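Local coordinates for protein major pollen allergen Jun a 1 (Juniperus ashei, PDB 1PXZ) that cleaves pectate by elimination, with low activity, as a calcium-dependent lyase of polysaccharide lyase family 1 and a major cedar pollen allergen, at residues Ile153-Val158 and Ile176-Gly181. Numbering follows the deposited sequence.
Sequences ITMRNV and IDVTLG
Met155 and Val178 lie side by side on the inner face of two neighbouring parallel strands, whose axes run 4.8 Å apart. A bend at chi3 (-83°) turns the methyl CE of Met155 toward the next strand, where it presses against Val178 CG2 at 3.3 Å, tighter than usual for two methyl groups, and also meets Ile176 CG2 at 3.9 Å. Ile153 packs loosely beside Ile176 on the same face. The backbones are joined by nearly straight bonds, among them Met155 N to Asp177 O at 2.8 Å. Met155 O is gripped twice, by the backbone N of Thr179 and by its hydroxyl, Thr179 OG1 lying 3.3 Å from Met155 O with chi1 at 63°. Arg156 and Leu180, the latter just after strand 174-179, run alongside each other: the methyl CD2 of Leu180 sits over one guanidinium face, toward its rim, 3.2 Å from Arg156 NH1, while Asn157 CB lies at the edge of the same group. The Asn157 side chain crosses Leu180 at an angle, and its OD1 accepts a hydrogen bond from Lys112 NZ. On the outer face Asp177, probably a calcium ligand, has its side chain about 6 Å from those of Asp149, a second probable ligand, and Arg229, a predicted active-site residue. The two strands belong to successive coils of the parallel beta-helix: strand 108-111 flanks 153-156, strand 198-201 flanks 174-179, and Ile163 and Ile185 from strands 161-164 and 185-195 pack against the inner side chains.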
ATOM      1  N   ILE A 153      -1.652   7.661  -0.427  1.00  6.51           N
ATOM      2  CA  ILE A 153      -1.976   6.923  -1.645  1.00  7.95           C
ATOM      3  C   ILE A 153      -3.441   6.549  -1.610  1.00 10.47           C
ATOM      4  O   ILE A 153      -3.858   5.923  -0.619  1.00 14.45           O
ATOM      5  CB  ILE A 153      -1.103   5.657  -1.739  1.00  7.05           C
ATOM      6  CG1 ILE A 153       0.397   5.929  -1.873  1.00 12.93           C
ATOM      7  CG2 ILE A 153      -1.602   4.773  -2.878  1.00  9.59           C
ATOM      8  CD1 ILE A 153       1.282   4.705  -1.782  1.00 11.39           C
ATOM      9  N   THR A 154      -4.194   6.931  -2.631  1.00  9.29           N
ATOM     10  CA  THR A 154      -5.630   6.604  -2.600  1.00 15.50           C
ATOM     11  C   THR A 154      -6.008   5.801  -3.834  1.00 16.96           C
ATOM     12  O   THR A 154      -5.627   6.246  -4.919  1.00 11.44           O
ATOM     13  CB  THR A 154      -6.493   7.876  -2.549  1.00 17.73           C
ATOM     14  OG1 THR A 154      -6.228   8.573  -1.330  1.00 20.32           O
ATOM     15  CG2 THR A 154      -7.973   7.517  -2.545  1.00 28.01           C
ATOM     16  N   MET A 155      -6.711   4.684  -3.676  1.00  9.51           N
ATOM     17  CA  MET A 155      -7.120   3.885  -4.836  1.00 15.91           C
ATOM     18  C   MET A 155      -8.637   3.703  -4.820  1.00 20.34           C
ATOM     19  O   MET A 155      -9.177   3.236  -3.810  1.00 16.83           O
ATOM     20  CB  MET A 155      -6.427   2.521  -4.870  1.00 12.88           C
ATOM     21  CG  MET A 155      -4.931   2.608  -5.188  1.00 16.88           C
ATOM     22  SD  MET A 155      -4.108   1.019  -4.838  1.00 21.20           S
ATOM     23  CE  MET A 155      -3.876   1.300  -3.074  1.00 23.68           C
ATOM     24  N   ARG A 156      -9.292   4.090  -5.915  1.00  9.85           N
ATOM     25  CA  ARG A 156     -10.738   3.945  -6.056  1.00 10.18           C
ATOM     26  C   ARG A 156     -11.012   3.160  -7.333  1.00 16.76           C
ATOM     27  O   ARG A 156     -10.623   3.615  -8.415  1.00 12.13           O
ATOM     28  CB  ARG A 156     -11.420   5.303  -6.103  1.00 15.07           C
ATOM     29  CG  ARG A 156     -12.929   5.278  -6.161  1.00 34.14           C
ATOM     30  CD  ARG A 156     -13.488   6.690  -6.201  1.00 53.37           C
ATOM     31  NE  ARG A 156     -14.341   7.038  -7.309  1.00 62.96           N
ATOM     32  CZ  ARG A 156     -14.632   6.508  -8.475  1.00 68.31           C
ATOM     33  NH1 ARG A 156     -14.108   5.369  -8.911  1.00 67.67           N
ATOM     34  NH2 ARG A 156     -15.496   7.133  -9.278  1.00 70.17           N
ATOM     35  N   ASN A 157     -11.639   1.996  -7.211  1.00 11.65           N
ATOM     36  CA  ASN A 157     -11.901   1.221  -8.420  1.00 10.97           C
ATOM     37  C   ASN A 157     -10.629   0.931  -9.205  1.00 14.89           C
ATOM     38  O   ASN A 157     -10.606   1.119 -10.418  1.00 15.72           O
ATOM     39  CB  ASN A 157     -12.870   2.002  -9.318  1.00 19.21           C
ATOM     40  CG  ASN A 157     -13.887   1.055  -9.937  1.00 31.42           C
ATOM     41  OD1 ASN A 157     -15.036   1.431 -10.111  1.00 50.63           O
ATOM     42  ND2 ASN A 157     -13.435  -0.158 -10.238  1.00 33.03           N
ATOM     43  N   VAL A 158      -9.591   0.475  -8.508  1.00 12.64           N
ATOM     44  CA  VAL A 158      -8.315   0.115  -9.116  1.00 12.76           C
ATOM     45  C   VAL A 158      -8.068  -1.381  -9.148  1.00 13.77           C
ATOM     46  O   VAL A 158      -8.362  -2.090  -8.175  1.00 13.25           O
ATOM     47  CB  VAL A 158      -7.161   0.783  -8.315  1.00 13.49           C
ATOM     48  CG1 VAL A 158      -5.822   0.283  -8.819  1.00 15.13           C
ATOM     49  CG2 VAL A 158      -7.295   2.292  -8.422  1.00  9.51           C
ATOM     50  N   ILE A 176      -2.553   4.605   3.248  1.00  8.21           N
ATOM     51  CA  ILE A 176      -3.039   3.941   2.035  1.00  8.40           C
ATOM     52  C   ILE A 176      -4.540   3.748   2.158  1.00 14.77           C
ATOM     53  O   ILE A 176      -4.995   3.190   3.168  1.00 16.93           O
ATOM     54  CB  ILE A 176      -2.345   2.594   1.838  1.00  8.98           C
ATOM     55  CG1 ILE A 176      -0.846   2.731   1.556  1.00 12.98           C
ATOM     56  CG2 ILE A 176      -3.028   1.774   0.744  1.00 13.02           C
ATOM     57  CD1 ILE A 176      -0.146   1.389   1.464  1.00 11.60           C
ATOM     58  N   ASP A 177      -5.316   4.211   1.193  1.00  7.47           N
ATOM     59  CA  ASP A 177      -6.777   4.041   1.243  1.00  8.60           C
ATOM     60  C   ASP A 177      -7.192   3.234   0.027  1.00 17.03           C
ATOM     61  O   ASP A 177      -6.893   3.626  -1.105  1.00 16.59           O
ATOM     62  CB  ASP A 177      -7.407   5.417   1.306  1.00 14.91           C
ATOM     63  CG  ASP A 177      -8.730   5.605   1.993  1.00 36.25           C
ATOM     64  OD1 ASP A 177      -8.772   5.838   3.222  1.00 55.23           O
ATOM     65  OD2 ASP A 177      -9.783   5.542   1.315  1.00 40.33           O
ATOM     66  N   VAL A 178      -7.851   2.093   0.222  1.00 12.25           N
ATOM     67  CA  VAL A 178      -8.254   1.248  -0.908  1.00 14.78           C
ATOM     68  C   VAL A 178      -9.760   1.082  -0.841  1.00 17.29           C
ATOM     69  O   VAL A 178     -10.271   0.604   0.174  1.00 13.65           O
ATOM     70  CB  VAL A 178      -7.533  -0.098  -0.850  1.00 18.99           C
ATOM     71  CG1 VAL A 178      -7.947  -1.021  -1.996  1.00 24.43           C
ATOM     72  CG2 VAL A 178      -6.024   0.103  -0.882  1.00 20.83           C
ATOM     73  N   THR A 179     -10.503   1.508  -1.844  1.00 14.87           N
ATOM     74  CA  THR A 179     -11.944   1.530  -1.809  1.00 16.67           C
ATOM     75  C   THR A 179     -12.590   1.237  -3.161  1.00 16.43           C
ATOM     76  O   THR A 179     -11.936   1.190  -4.198  1.00 14.05           O
ATOM     77  CB  THR A 179     -12.496   2.924  -1.414  1.00 32.49           C
ATOM     78  OG1 THR A 179     -12.094   3.853  -2.435  1.00 33.84           O
ATOM     79  CG2 THR A 179     -11.926   3.448  -0.115  1.00 51.47           C
ATOM     80  N   LEU A 180     -13.911   1.081  -3.089  1.00 16.49           N
ATOM     81  CA  LEU A 180     -14.791   0.994  -4.230  1.00 18.09           C
ATOM     82  C   LEU A 180     -14.413  -0.073  -5.238  1.00 16.01           C
ATOM     83  O   LEU A 180     -14.147   0.255  -6.400  1.00 19.17           O
ATOM     84  CB  LEU A 180     -14.837   2.337  -5.002  1.00 20.33           C
ATOM     85  CG  LEU A 180     -15.943   2.403  -6.063  1.00 35.50           C
ATOM     86  CD1 LEU A 180     -17.306   2.276  -5.389  1.00 38.22           C
ATOM     87  CD2 LEU A 180     -15.878   3.678  -6.894  1.00 38.75           C
ATOM     88  N   GLY A 181     -14.406  -1.342  -4.845  1.00 16.94           N
ATOM     89  CA  GLY A 181     -14.193  -2.365  -5.854  1.00 17.82           C
ATOM     90  C   GLY A 181     -12.764  -2.561  -6.287  1.00 16.32           C
ATOM     91  O   GLY A 181     -12.475  -3.201  -7.297  1.00 27.49           O
TER